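Local coordinates for putative uncharacterized protein TB39.8 (Mycobacterium tuberculosis, PDB 3PO8) that regulates cell growth and peptidoglycan synthesis by binding MviN, its FHA domain, the part present here, recognising phosphothreonine in phosphorylated MviN and the kinase PknB, at residues Gly3-Leu8 with Thr17-Glu22; Gln9-Ser14 with Glu91-Met96; Ser24-Arg29 with His46-Trp51; Gly41-His46 with Asn62-Thr67. All coordinates share one frame; numbering follows the deposited sequence.

Contact 1. Residues Gly3-Leu8 with Thr17-Glu22; sequences GTSVTL and TYQLRE
Leu8 and Tyr18 face each other as an antiparallel hydrogen-bonded pair: Leu8 N gives to Tyr18 O at 2.7 Å and Tyr18 N returns the bond to Leu8 O. Two residue pairs further along, Leu20 N reaches Val6 O at 2.9 Å, although the chain is already leaving the strand there. CA-H groups of Gln19 and Thr7 lean on the same carbonyls, Val6 O and Tyr18 O.

These bonds close the beta hairpin of strands 4-10 and 17-19, which lies at one margin of the six-stranded antiparallel sheet of the FHA beta sandwich, with 17-19 as the outermost strand.

Apolar contacts gather on the face that carries Leu8 and Tyr18. Leu8 CD1 comes to the edge of the Tyr18 ring, 3.9 Å from Tyr18 CD2, the two side chains running alongside each other, and the same methyl also touches Leu20 CD2, the two leucine side chains crossing at about a right angle. Leu20 CD1 lies against Val6 CB at 3.6 Å. Branched aliphatic residues suit this inward side, where Ile49 of the other sheet also touches Leu8 and Leu20.

Polar and water-mediated contacts involve Ser5, Gln19 and the backbone. Gln19 CG is anti to its backbone N (chi1 -172°), and the extended chain lays its amide alongside Ser5, with Ser5 OG 3.2 Å from Gln19 CD. One water donates to Gln19 OE1; another joins Val6 N to Leu20 O.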
loop_
_atom_site.group_PDB
_atom_site.type_symbol
_atom_site.label_atom_id
_atom_site.label_comp_id
_atom_site.label_asym_id
_atom_site.label_seq_id
_atom_site.Cartn_x
_atom_site.Cartn_y
_atom_site.Cartn_z
ATOM N N GLY A 3 4.097 11.005 17.515
ATOM C CA GLY A 3 4.217 10.680 16.066
ATOM C C GLY A 3 3.824 9.235 15.820
ATOM O O GLY A 3 3.772 8.417 16.744
ATOM N N THR A 4 3.537 8.939 14.557
ATOM C CA THR A 4 3.061 7.629 14.139
ATOM C C THR A 4 3.889 7.180 12.967
ATOM O O THR A 4 4.433 7.989 12.222
ATOM C CB THR A 4 1.580 7.703 13.666
ATOM O OG1 THR A 4 0.781 8.256 14.717
ATOM C CG2 THR A 4 1.045 6.317 13.239
ATOM N N SER A 5 3.974 5.869 12.806
ATOM C CA SER A 5 4.534 5.299 11.617
ATOM C C SER A 5 3.600 4.225 11.108
ATOM O O SER A 5 2.824 3.643 11.838
ATOM C CB SER A 5 5.904 4.721 11.911
ATOM O OG SER A 5 6.410 4.051 10.776
ATOM N N VAL A 6 3.689 3.972 9.815
ATOM C CA VAL A 6 2.838 2.986 9.176
ATOM C C VAL A 6 3.706 1.984 8.449
ATOM O O VAL A 6 4.632 2.365 7.715
ATOM C CB VAL A 6 1.876 3.619 8.135
ATOM C CG1 VAL A 6 1.063 2.510 7.414
ATOM C CG2 VAL A 6 0.945 4.636 8.791
ATOM N N THR A 7 3.412 0.710 8.662
ATOM C CA THR A 7 4.047 -0.368 7.921
ATOM C C THR A 7 3.068 -1.105 7.051
ATOM O O THR A 7 1.876 -1.256 7.367
ATOM C CB THR A 7 4.762 -1.381 8.825
ATOM O OG1 THR A 7 3.833 -1.911 9.778
ATOM C CG2 THR A 7 5.906 -0.721 9.516
ATOM N N LEU A 8 3.607 -1.566 5.937
ATOM C CA LEU A 8 2.884 -2.372 4.963
ATOM C C LEU A 8 3.592 -3.712 4.953
ATOM O O LEU A 8 4.806 -3.744 4.713
ATOM C CB LEU A 8 3.014 -1.758 3.574
ATOM C CG LEU A 8 2.608 -0.290 3.379
ATOM C CD1 LEU A 8 2.765 0.122 1.919
ATOM C CD2 LEU A 8 1.202 -0.108 3.864
ATOM N N THR A 17 8.263 -6.220 4.260
ATOM C CA THR A 17 7.666 -5.047 4.874
ATOM C C THR A 17 8.242 -3.767 4.289
ATOM O O THR A 17 9.406 -3.695 3.937
ATOM C CB THR A 17 7.911 -5.093 6.396
ATOM O OG1 THR A 17 7.197 -6.216 6.945
ATOM C CG2 THR A 17 7.459 -3.837 7.097
ATOM N N TYR A 18 7.385 -2.750 4.193
ATOM C CA TYR A 18 7.769 -1.422 3.793
ATOM C C TYR A 18 7.200 -0.413 4.779
ATOM O O TYR A 18 6.013 -0.508 5.161
ATOM C CB TYR A 18 7.228 -1.145 2.398
ATOM C CG TYR A 18 7.494 0.256 1.929
ATOM C CD1 TYR A 18 8.753 0.634 1.502
ATOM C CD2 TYR A 18 6.498 1.205 1.939
ATOM C CE1 TYR A 18 8.998 1.936 1.070
ATOM C CE2 TYR A 18 6.730 2.516 1.521
ATOM C CZ TYR A 18 7.976 2.869 1.084
ATOM O OH TYR A 18 8.259 4.155 0.660
ATOM N N GLN A 19 8.036 0.516 5.205
ATOM C CA GLN A 19 7.622 1.578 6.097
ATOM C C GLN A 19 7.370 2.848 5.301
ATOM O O GLN A 19 8.234 3.290 4.567
ATOM C CB GLN A 19 8.675 1.818 7.175
ATOM C CG GLN A 19 8.208 2.773 8.244
ATOM C CD GLN A 19 8.999 2.677 9.517
ATOM O OE1 GLN A 19 9.701 3.608 9.876
ATOM N NE2 GLN A 19 8.889 1.549 10.204
ATOM N N LEU A 20 6.199 3.455 5.492
ATOM C CA LEU A 20 5.872 4.655 4.734
ATOM C C LEU A 20 6.846 5.765 5.056
ATOM O O LEU A 20 7.224 5.972 6.232
ATOM C CB LEU A 20 4.464 5.176 5.001
ATOM C CG LEU A 20 3.297 4.266 4.673
ATOM C CD1 LEU A 20 1.993 5.017 4.838
ATOM C CD2 LEU A 20 3.417 3.733 3.275
ATOM N N ARG A 21 7.226 6.497 4.027
ATOM C CA ARG A 21 7.968 7.736 4.186
ATOM C C ARG A 21 7.034 8.911 3.974
ATOM O O ARG A 21 5.994 8.786 3.325
ATOM C CB ARG A 21 9.086 7.800 3.145
ATOM C CG ARG A 21 10.045 6.604 3.181
ATOM C CD ARG A 21 11.118 6.667 2.094
ATOM N NE ARG A 21 11.149 5.467 1.250
ATOM C CZ ARG A 21 11.745 5.391 0.056
ATOM N NH1 ARG A 21 12.375 6.443 -0.467
ATOM N NH2 ARG A 21 11.709 4.259 -0.628
ATOM N N GLU A 22 7.400 10.066 4.501
ATOM C CA GLU A 22 6.649 11.276 4.248
ATOM C C GLU A 22 6.610 11.528 2.748
ATOM O O GLU A 22 7.598 11.371 2.036
ATOM C CB GLU A 22 7.308 12.450 4.982
ATOM C CG GLU A 22 6.589 13.762 4.837
ATOM C CD GLU A 22 7.215 14.855 5.672
ATOM O OE1 GLU A 22 7.801 14.544 6.742
ATOM O OE2 GLU A 22 7.110 16.029 5.239
HETATM O O HOH W 1 9.162 5.639 11.468
HETATM O O HOH W 2 5.840 5.585 8.589
#

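Contact 2. Residues Gln9-Ser14 with Glu91-Met96; sequences QLDDGS and EIIVRM
Gln9 and Arg95 reach over the same face of the sheet and meet at an angle, with the amide and guanidinium planes 82° apart. Arg95 NH1 donates to Gln9 OE1 at 2.8 Å, but the bond is bent and OE1 lies off the guanidinium plane. A water adds a second link, giving to OE1 and accepting from Arg95 NH2. Ile93 CG2 sits 3.8 Å above the centre of the guanidinium. Glutamine suits the place because its NE2 can serve Gly15 O while OE1 serves Arg95.

Beneath these side chains the backbones pair as neighbouring antiparallel strands, 4-10 and 90-98, which bring the first and last strands of the FHA domain together. Gln9 and Ile93 exchange two bonds, and Asp11 N gives to Glu91 O at 2.8 Å where the first strand ends.

On the buried face, which suits leucine and isoleucine, the Leu10 and Ile92 side chains cross at a slant, Leu10 CD2 lying 3.9 Å from Ile92 CG1. Asp11 and Glu91 turn their carboxylates 47° apart, Asp11 OD2 to Glu91 OE1 3.9 Å; a water donating to both oxygens probably eases the like charges, and Arg86 pairs with Glu91 OE2.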
loop_
_atom_site.group_PDB
_atom_site.type_symbol
_atom_site.label_atom_id
_atom_site.label_comp_id
_atom_site.label_asym_id
_atom_site.label_seq_id
_atom_site.Cartn_x
_atom_site.Cartn_y
_atom_site.Cartn_z
ATOM N N GLN A 9 2.895 -4.798 5.219
ATOM C CA GLN A 9 3.520 -6.126 5.209
ATOM C C GLN A 9 2.821 -7.045 4.220
ATOM O O GLN A 9 1.594 -7.220 4.285
ATOM C CB GLN A 9 3.479 -6.768 6.599
ATOM C CG GLN A 9 4.099 -8.143 6.631
ATOM C CD GLN A 9 4.364 -8.628 8.019
ATOM O OE1 GLN A 9 3.505 -8.537 8.889
ATOM N NE2 GLN A 9 5.555 -9.178 8.237
ATOM N N LEU A 10 3.583 -7.607 3.277
ATOM C CA LEU A 10 3.033 -8.551 2.315
ATOM C C LEU A 10 2.640 -9.815 3.044
ATOM O O LEU A 10 3.401 -10.328 3.879
ATOM C CB LEU A 10 4.054 -8.883 1.232
ATOM C CG LEU A 10 4.055 -8.060 -0.033
ATOM C CD1 LEU A 10 5.243 -8.465 -0.889
ATOM C CD2 LEU A 10 2.762 -8.261 -0.793
ATOM N N ASP A 11 1.466 -10.336 2.723
ATOM C CA ASP A 11 0.959 -11.527 3.389
ATOM C C ASP A 11 1.074 -12.751 2.465
ATOM O O ASP A 11 0.119 -13.536 2.324
ATOM C CB ASP A 11 -0.485 -11.306 3.847
ATOM C CG ASP A 11 -0.943 -12.351 4.846
ATOM O OD1 ASP A 11 -0.074 -13.034 5.426
ATOM O OD2 ASP A 11 -2.169 -12.512 5.033
ATOM N N ASP A 12 2.260 -12.908 1.870
ATOM C CA ASP A 12 2.565 -14.029 0.971
ATOM C C ASP A 12 3.455 -15.129 1.578
ATOM O O ASP A 12 3.764 -16.116 0.900
ATOM C CB ASP A 12 3.194 -13.495 -0.326
ATOM C CG ASP A 12 4.614 -12.994 -0.143
ATOM O OD1 ASP A 12 5.008 -12.658 0.993
ATOM O OD2 ASP A 12 5.347 -12.934 -1.156
ATOM N N GLY A 13 3.862 -14.966 2.837
ATOM C CA GLY A 13 4.771 -15.913 3.488
ATOM C C GLY A 13 6.171 -15.349 3.675
ATOM O O GLY A 13 6.916 -15.807 4.544
ATOM N N SER A 14 6.523 -14.347 2.870
ATOM C CA SER A 14 7.840 -13.734 2.896
ATOM C C SER A 14 8.000 -12.776 4.074
ATOM O O SER A 14 9.120 -12.466 4.473
ATOM C CB SER A 14 8.086 -12.949 1.602
ATOM O OG SER A 14 7.320 -11.747 1.562
ATOM N N GLU A 91 -1.615 -9.334 -1.135
ATOM C CA GLU A 91 -2.341 -8.814 0.020
ATOM C C GLU A 91 -1.348 -8.120 0.911
ATOM O O GLU A 91 -0.314 -8.685 1.243
ATOM C CB GLU A 91 -3.029 -9.940 0.802
ATOM C CG GLU A 91 -3.942 -10.813 -0.031
ATOM C CD GLU A 91 -4.827 -11.710 0.832
ATOM O OE1 GLU A 91 -4.538 -11.853 2.047
ATOM O OE2 GLU A 91 -5.811 -12.269 0.294
ATOM N N ILE A 92 -1.669 -6.889 1.297
ATOM C CA ILE A 92 -0.815 -6.090 2.160
ATOM C C ILE A 92 -1.555 -5.686 3.418
ATOM O O ILE A 92 -2.632 -5.099 3.350
ATOM C CB ILE A 92 -0.356 -4.846 1.433
ATOM C CG1 ILE A 92 0.565 -5.234 0.278
ATOM C CG2 ILE A 92 0.348 -3.891 2.389
ATOM C CD1 ILE A 92 0.911 -4.108 -0.673
ATOM N N ILE A 93 -0.978 -5.994 4.568
ATOM C CA ILE A 93 -1.542 -5.630 5.862
ATOM C C ILE A 93 -0.943 -4.313 6.327
ATOM O O ILE A 93 0.279 -4.142 6.351
ATOM C CB ILE A 93 -1.248 -6.716 6.926
ATOM C CG1 ILE A 93 -1.741 -8.091 6.431
ATOM C CG2 ILE A 93 -1.902 -6.364 8.252
ATOM C CD1 ILE A 93 -1.190 -9.280 7.188
ATOM N N VAL A 94 -1.805 -3.379 6.687
ATOM C CA VAL A 94 -1.398 -2.042 7.091
ATOM C C VAL A 94 -1.435 -1.987 8.611
ATOM O O VAL A 94 -2.443 -2.348 9.210
ATOM C CB VAL A 94 -2.365 -0.979 6.539
ATOM C CG1 VAL A 94 -1.975 0.407 7.041
ATOM C CG2 VAL A 94 -2.385 -1.024 5.032
ATOM N N ARG A 95 -0.355 -1.565 9.245
ATOM C CA ARG A 95 -0.360 -1.395 10.693
ATOM C C ARG A 95 0.190 -0.025 11.052
ATOM O O ARG A 95 1.096 0.470 10.402
ATOM C CB ARG A 95 0.514 -2.467 11.328
ATOM C CG ARG A 95 -0.087 -3.841 11.342
ATOM C CD ARG A 95 0.872 -4.843 11.966
ATOM N NE ARG A 95 0.475 -6.233 11.719
ATOM C CZ ARG A 95 0.927 -6.989 10.715
ATOM N NH1 ARG A 95 1.811 -6.515 9.823
ATOM N NH2 ARG A 95 0.495 -8.245 10.607
ATOM N N MET A 96 -0.366 0.603 12.079
ATOM C CA MET A 96 0.196 1.837 12.630
ATOM C C MET A 96 0.890 1.530 13.945
ATOM O O MET A 96 0.432 0.691 14.710
ATOM C CB MET A 96 -0.907 2.849 12.909
ATOM C CG MET A 96 -1.449 3.566 11.740
ATOM S SD MET A 96 -2.024 2.505 10.405
ATOM C CE MET A 96 -2.942 3.691 9.412
HETATM O O HOH W 3 1.399 -10.623 9.392
HETATM O O HOH W 4 -3.961 -10.592 4.323
HETATM O O HOH W 5 -2.739 -14.316 1.755
#

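Contact 3. Residues Ser24-Arg29 with His46-Trp51; sequences SNIIGR and HLEIRW
Asn25 and Ile49 form an antiparallel hydrogen-bonded pair, and the Asn25 side chain adds a third bond to the usual two. Its CB lies 3.3 Å from Ile49 O. The first torsion, chi1 -61°, sets CG beside the backbone N, which brings the amide back towards the carbonyl that this N already holds. ND2 then reaches Ile49 O at 3.0 Å, with the oxygen in the amide plane, while Asn25 N arrives from the opposite face of that carbonyl. The same ND2 also gives to Arg21 O, and OD1 takes the hydroxyl of Tyr18; asparagine suits the place because one small group both donates and accepts within a buried site.

Beside it, Ile27 CD1 presses against Leu47 CD1 at 3.4 Å, tighter than usual for two carbons, and touches Ile49 CD1 more loosely. On the other face Ile26 CD1 meets Glu48 CB, and Arg50 NH1 forms a salt bridge with Glu48 OE2 at 2.7 Å, approaching from above the carboxylate plane.

Strands 23-28 and 47-51 are neighbours in the mixed sheet of the FHA sandwich. Their regular pairing breaks at a classic beta bulge: His46 N and Leu47 N both give to Ile27 O, at 2.9 and 3.2 Å.

Doubling the donors on a carbonyl thus satisfies a buried amide at Ile49 O and accommodates the extra residue of the bulge at Ile27 O, where strand gives way to loop.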
loop_
_atom_site.group_PDB
_atom_site.type_symbol
_atom_site.label_atom_id
_atom_site.label_comp_id
_atom_site.label_asym_id
_atom_site.label_seq_id
_atom_site.Cartn_x
_atom_site.Cartn_y
_atom_site.Cartn_z
ATOM N N SER A 24 4.798 10.885 -1.072
ATOM C CA SER A 24 4.204 9.875 -1.904
ATOM C C SER A 24 4.992 8.562 -1.842
ATOM O O SER A 24 6.219 8.557 -1.923
ATOM C CB SER A 24 4.154 10.393 -3.331
ATOM O OG SER A 24 3.895 9.361 -4.235
ATOM N N ASN A 25 4.273 7.456 -1.695
ATOM C CA ASN A 25 4.855 6.117 -1.661
ATOM C C ASN A 25 4.163 5.258 -2.688
ATOM O O ASN A 25 2.989 4.926 -2.495
ATOM C CB ASN A 25 4.650 5.469 -0.281
ATOM C CG ASN A 25 5.304 6.235 0.849
ATOM O OD1 ASN A 25 6.392 5.876 1.294
ATOM N ND2 ASN A 25 4.647 7.290 1.321
ATOM N N ILE A 26 4.844 4.924 -3.774
ATOM C CA ILE A 26 4.226 4.186 -4.868
ATOM C C ILE A 26 4.435 2.694 -4.706
ATOM O O ILE A 26 5.536 2.229 -4.462
ATOM C CB ILE A 26 4.826 4.627 -6.237
ATOM C CG1 ILE A 26 4.624 6.140 -6.438
ATOM C CG2 ILE A 26 4.301 3.766 -7.417
ATOM C CD1 ILE A 26 3.206 6.592 -6.605
ATOM N N ILE A 27 3.342 1.946 -4.815
ATOM C CA ILE A 27 3.380 0.492 -4.858
ATOM C C ILE A 27 3.091 0.063 -6.279
ATOM O O ILE A 27 2.144 0.538 -6.896
ATOM C CB ILE A 27 2.333 -0.123 -3.910
ATOM C CG1 ILE A 27 2.562 0.298 -2.477
ATOM C CG2 ILE A 27 2.338 -1.626 -4.010
ATOM C CD1 ILE A 27 1.444 -0.146 -1.602
ATOM N N GLY A 28 3.890 -0.856 -6.800
ATOM C CA GLY A 28 3.681 -1.346 -8.153
ATOM C C GLY A 28 4.688 -2.380 -8.502
ATOM O O GLY A 28 5.499 -2.762 -7.676
ATOM N N ARG A 29 4.623 -2.819 -9.744
ATOM C CA ARG A 29 5.519 -3.839 -10.247
ATOM C C ARG A 29 6.793 -3.227 -10.831
ATOM O O ARG A 29 7.805 -3.947 -11.006
ATOM C CB ARG A 29 4.772 -4.639 -11.316
ATOM C CG ARG A 29 5.570 -5.727 -11.992
ATOM C CD ARG A 29 4.708 -6.707 -12.727
ATOM N NE ARG A 29 3.591 -6.044 -13.353
ATOM C CZ ARG A 29 3.608 -5.443 -14.537
ATOM N NH1 ARG A 29 4.700 -5.438 -15.297
ATOM N NH2 ARG A 29 2.496 -4.855 -14.966
ATOM N N HIS A 46 0.849 1.190 -9.401
ATOM C CA HIS A 46 -0.490 0.683 -9.153
ATOM C C HIS A 46 -1.300 1.537 -8.208
ATOM O O HIS A 46 -2.471 1.835 -8.471
ATOM C CB HIS A 46 -0.415 -0.744 -8.639
ATOM C CG HIS A 46 -1.729 -1.459 -8.628
ATOM N ND1 HIS A 46 -2.010 -2.484 -9.501
ATOM C CD2 HIS A 46 -2.803 -1.347 -7.814
ATOM C CE1 HIS A 46 -3.219 -2.949 -9.249
ATOM N NE2 HIS A 46 -3.727 -2.274 -8.229
ATOM N N LEU A 47 -0.706 1.886 -7.073
ATOM C CA LEU A 47 -1.348 2.771 -6.145
ATOM C C LEU A 47 -0.297 3.613 -5.483
ATOM O O LEU A 47 0.880 3.274 -5.504
ATOM C CB LEU A 47 -2.214 2.017 -5.125
ATOM C CG LEU A 47 -1.493 1.055 -4.191
ATOM C CD1 LEU A 47 -0.945 1.778 -2.952
ATOM C CD2 LEU A 47 -2.411 -0.074 -3.709
ATOM N N GLU A 48 -0.737 4.735 -4.915
ATOM C CA GLU A 48 0.104 5.570 -4.099
ATOM C C GLU A 48 -0.470 5.661 -2.719
ATOM O O GLU A 48 -1.672 5.645 -2.549
ATOM C CB GLU A 48 0.245 6.957 -4.724
ATOM C CG GLU A 48 -0.861 7.923 -4.529
ATOM C CD GLU A 48 -0.460 9.388 -4.831
ATOM O OE1 GLU A 48 0.749 9.773 -4.751
ATOM O OE2 GLU A 48 -1.397 10.145 -5.135
ATOM N N ILE A 49 0.397 5.742 -1.726
ATOM C CA ILE A 49 -0.017 6.066 -0.372
ATOM C C ILE A 49 0.702 7.346 -0.006
ATOM O O ILE A 49 1.932 7.402 -0.036
ATOM C CB ILE A 49 0.265 4.977 0.649
ATOM C CG1 ILE A 49 -0.508 3.708 0.276
ATOM C CG2 ILE A 49 -0.174 5.438 2.030
ATOM C CD1 ILE A 49 -0.144 2.433 1.023
ATOM N N ARG A 50 -0.079 8.367 0.318
ATOM C CA ARG A 50 0.422 9.674 0.707
ATOM C C ARG A 50 0.429 9.776 2.215
ATOM O O ARG A 50 -0.597 9.571 2.827
ATOM C CB ARG A 50 -0.445 10.743 0.075
ATOM C CG ARG A 50 -0.378 10.647 -1.457
ATOM C CD ARG A 50 -0.969 11.839 -2.189
ATOM N NE ARG A 50 -2.323 12.136 -1.766
ATOM C CZ ARG A 50 -3.436 11.731 -2.378
ATOM N NH1 ARG A 50 -3.394 10.973 -3.455
ATOM N NH2 ARG A 50 -4.611 12.081 -1.884
ATOM N N TRP A 51 1.586 10.085 2.792
ATOM C CA TRP A 51 1.754 10.084 4.238
ATOM C C TRP A 51 2.316 11.413 4.722
ATOM O O TRP A 51 3.308 11.885 4.203
ATOM C CB TRP A 51 2.719 8.958 4.597
ATOM C CG TRP A 51 3.081 8.831 6.042
ATOM C CD1 TRP A 51 4.336 8.896 6.564
ATOM C CD2 TRP A 51 2.203 8.567 7.143
ATOM N NE1 TRP A 51 4.290 8.707 7.919
ATOM C CE2 TRP A 51 2.995 8.481 8.295
ATOM C CE3 TRP A 51 0.813 8.401 7.269
ATOM C CZ2 TRP A 51 2.449 8.261 9.554
ATOM C CZ3 TRP A 51 0.276 8.147 8.518
ATOM C CH2 TRP A 51 1.097 8.087 9.648
#

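Contact 4. Residues Gly41-His46 with Asn62-Thr67; sequences GVSRRH and NSTNGT. With PO4 (phosphate ion), chain B.
Ser43 and Thr64, one from each loop, converge on a single phosphate oxygen: Ser43 OG gives to O4 at 2.6 Å and Thr64 OG1 at 2.7 Å. Arg44 holds the ion from another direction, its backbone N on O3 at 2.8 Å. Bending at chi3 (-85°) curls the Arg44 chain round so that NE also reaches O3 and NH2 meets O2 in a nearly straight bond.

In the next shell Thr64 N donates to Ser43 OG, joining the loops directly beside the ion. Asn65 ND2 gives to Gly41 O at 2.9 Å, and one water bridges Gly41 O, Ser43 OG and Asn65 N.

Further out, His46 ties both loops through its ring edge. ND1 takes Ser43 N, exactly in the ring plane, while NE2 gives to Gly66 O at 2.9 Å, meeting that oxygen from above the carbonyl plane. Ser63 CB sits 3.4 Å from the ring centroid, over the face, in a CH-pi contact. Asp60 holds the hydroxyls of both Ser63 and Thr67.

The ion, probably from the crystallisation liquor, is held by Ser43, Arg44 and Thr64 of the FHA phosphothreonine-binding loops. The hydroxyl, backbone N-H and guanidinium donors round it suit a phosphate, consistent with the phosphothreonine phosphate docking here.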
loop_
_atom_site.group_PDB
_atom_site.type_symbol
_atom_site.label_atom_id
_atom_site.label_comp_id
_atom_site.label_asym_id
_atom_site.label_seq_id
_atom_site.Cartn_x
_atom_site.Cartn_y
_atom_site.Cartn_z
ATOM N N GLY A 41 -0.245 -9.177 -12.025
ATOM C CA GLY A 41 -1.562 -8.558 -11.944
ATOM C C GLY A 41 -1.520 -7.148 -11.380
ATOM O O GLY A 41 -2.536 -6.465 -11.378
ATOM N N VAL A 42 -0.343 -6.713 -10.916
ATOM C CA VAL A 42 -0.121 -5.408 -10.322
ATOM C C VAL A 42 0.471 -4.503 -11.396
ATOM O O VAL A 42 1.423 -4.885 -12.084
ATOM C CB VAL A 42 0.842 -5.533 -9.126
ATOM C CG1 VAL A 42 1.273 -4.148 -8.586
ATOM C CG2 VAL A 42 0.177 -6.371 -8.074
ATOM N N SER A 43 -0.069 -3.308 -11.533
ATOM C CA SER A 43 0.389 -2.361 -12.553
ATOM C C SER A 43 1.783 -1.840 -12.198
ATOM O O SER A 43 2.222 -1.942 -11.055
ATOM C CB SER A 43 -0.600 -1.213 -12.723
ATOM O OG SER A 43 -1.778 -1.695 -13.315
ATOM N N ARG A 44 2.486 -1.297 -13.185
ATOM C CA ARG A 44 3.843 -0.783 -12.960
ATOM C C ARG A 44 3.818 0.260 -11.828
ATOM O O ARG A 44 4.641 0.234 -10.921
ATOM C CB ARG A 44 4.426 -0.216 -14.251
ATOM C CG ARG A 44 4.876 -1.302 -15.186
ATOM C CD ARG A 44 5.112 -0.747 -16.564
ATOM N NE ARG A 44 3.866 -0.702 -17.329
ATOM C CZ ARG A 44 3.700 -0.026 -18.465
ATOM N NH1 ARG A 44 4.699 0.682 -18.989
ATOM N NH2 ARG A 44 2.525 -0.057 -19.088
ATOM N N ARG A 45 2.874 1.185 -11.907
ATOM C CA ARG A 45 2.588 2.124 -10.806
ATOM C C ARG A 45 1.119 1.922 -10.474
ATOM O O ARG A 45 0.239 2.356 -11.212
ATOM C CB ARG A 45 2.853 3.557 -11.247
ATOM C CG ARG A 45 4.291 3.771 -11.666
ATOM C CD ARG A 45 4.528 5.215 -12.132
ATOM N NE ARG A 45 4.797 6.076 -10.988
ATOM C CZ ARG A 45 4.984 7.394 -11.038
ATOM N NH1 ARG A 45 4.926 8.059 -12.191
ATOM N NH2 ARG A 45 5.231 8.056 -9.916
ATOM N N HIS A 46 0.849 1.190 -9.401
ATOM C CA HIS A 46 -0.490 0.683 -9.153
ATOM C C HIS A 46 -1.300 1.537 -8.208
ATOM O O HIS A 46 -2.471 1.835 -8.471
ATOM C CB HIS A 46 -0.415 -0.744 -8.639
ATOM C CG HIS A 46 -1.729 -1.459 -8.628
ATOM N ND1 HIS A 46 -2.010 -2.484 -9.501
ATOM C CD2 HIS A 46 -2.803 -1.347 -7.814
ATOM C CE1 HIS A 46 -3.219 -2.949 -9.249
ATOM N NE2 HIS A 46 -3.727 -2.274 -8.229
ATOM N N ASN A 62 -5.215 4.548 -11.455
ATOM C CA ASN A 62 -5.833 4.088 -12.695
ATOM C C ASN A 62 -5.249 2.744 -13.093
ATOM O O ASN A 62 -4.882 2.516 -14.260
ATOM C CB ASN A 62 -5.619 5.129 -13.793
ATOM C CG ASN A 62 -6.455 4.856 -15.021
ATOM O OD1 ASN A 62 -7.498 4.195 -14.947
ATOM N ND2 ASN A 62 -6.011 5.372 -16.158
ATOM N N SER A 63 -5.168 1.838 -12.122
ATOM C CA SER A 63 -4.538 0.543 -12.354
ATOM C C SER A 63 -5.413 -0.303 -13.261
ATOM O O SER A 63 -6.624 -0.100 -13.361
ATOM C CB SER A 63 -4.279 -0.176 -11.036
ATOM O OG SER A 63 -5.494 -0.627 -10.474
ATOM N N THR A 64 -4.795 -1.255 -13.940
ATOM C CA THR A 64 -5.528 -2.100 -14.875
ATOM C C THR A 64 -6.550 -2.950 -14.112
ATOM O O THR A 64 -7.698 -3.052 -14.514
ATOM C CB THR A 64 -4.545 -2.961 -15.645
ATOM O OG1 THR A 64 -3.682 -2.114 -16.422
ATOM C CG2 THR A 64 -5.270 -3.960 -16.550
ATOM N N ASN A 65 -6.135 -3.536 -12.992
ATOM C CA ASN A 65 -6.984 -4.502 -12.262
ATOM C C ASN A 65 -7.673 -3.964 -11.015
ATOM O O ASN A 65 -8.458 -4.667 -10.391
ATOM C CB ASN A 65 -6.188 -5.765 -11.948
ATOM C CG ASN A 65 -5.840 -6.541 -13.203
ATOM O OD1 ASN A 65 -6.648 -6.643 -14.109
ATOM N ND2 ASN A 65 -4.650 -7.110 -13.252
ATOM N N GLY A 66 -7.377 -2.726 -10.668
ATOM C CA GLY A 66 -7.962 -2.090 -9.487
ATOM C C GLY A 66 -7.328 -2.455 -8.163
ATOM O O GLY A 66 -6.443 -3.291 -8.085
ATOM N N THR A 67 -7.833 -1.802 -7.131
ATOM C CA THR A 67 -7.358 -1.978 -5.772
ATOM C C THR A 67 -8.572 -2.130 -4.878
ATOM O O THR A 67 -9.573 -1.466 -5.074
ATOM C CB THR A 67 -6.511 -0.760 -5.313
ATOM O OG1 THR A 67 -5.402 -0.595 -6.195
ATOM C CG2 THR A 67 -6.007 -0.923 -3.898
HETATM P P PO4 B . -0.047 -1.392 -16.360
HETATM O O1 PO4 B . -0.510 0.048 -16.343
HETATM O O2 PO4 B . 0.107 -1.776 -17.827
HETATM O O3 PO4 B . 1.299 -1.425 -15.684
HETATM O O4 PO4 B . -1.077 -2.296 -15.738
HETATM O O HOH W 6 -3.336 -3.859 -12.389
#

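Overall arrangement
Contacts 1 and 2 share strand 4-10, which lies between 17-19 and 90-98 in the antiparallel sheet; their centres are 12 Å apart. Contact 3 belongs to the other, mixed sheet, and its core-facing side chains pack against the first: Ile27 CD1 touches Ile92 CD1, and Trp51 lies on Val6. Contact 4 lies in the loops beyond one end of this sandwich and shares His46 with contact 3, their centres about 11 Å apart, whereas the centres of contacts 1 and 4 are about 21 Å apart, across the chain's centre. Along the chain, contact 2 encloses contacts 3 and 4, which interlace. The two sheets thus form a sandwich that carries the phosphate-binding loops at one end.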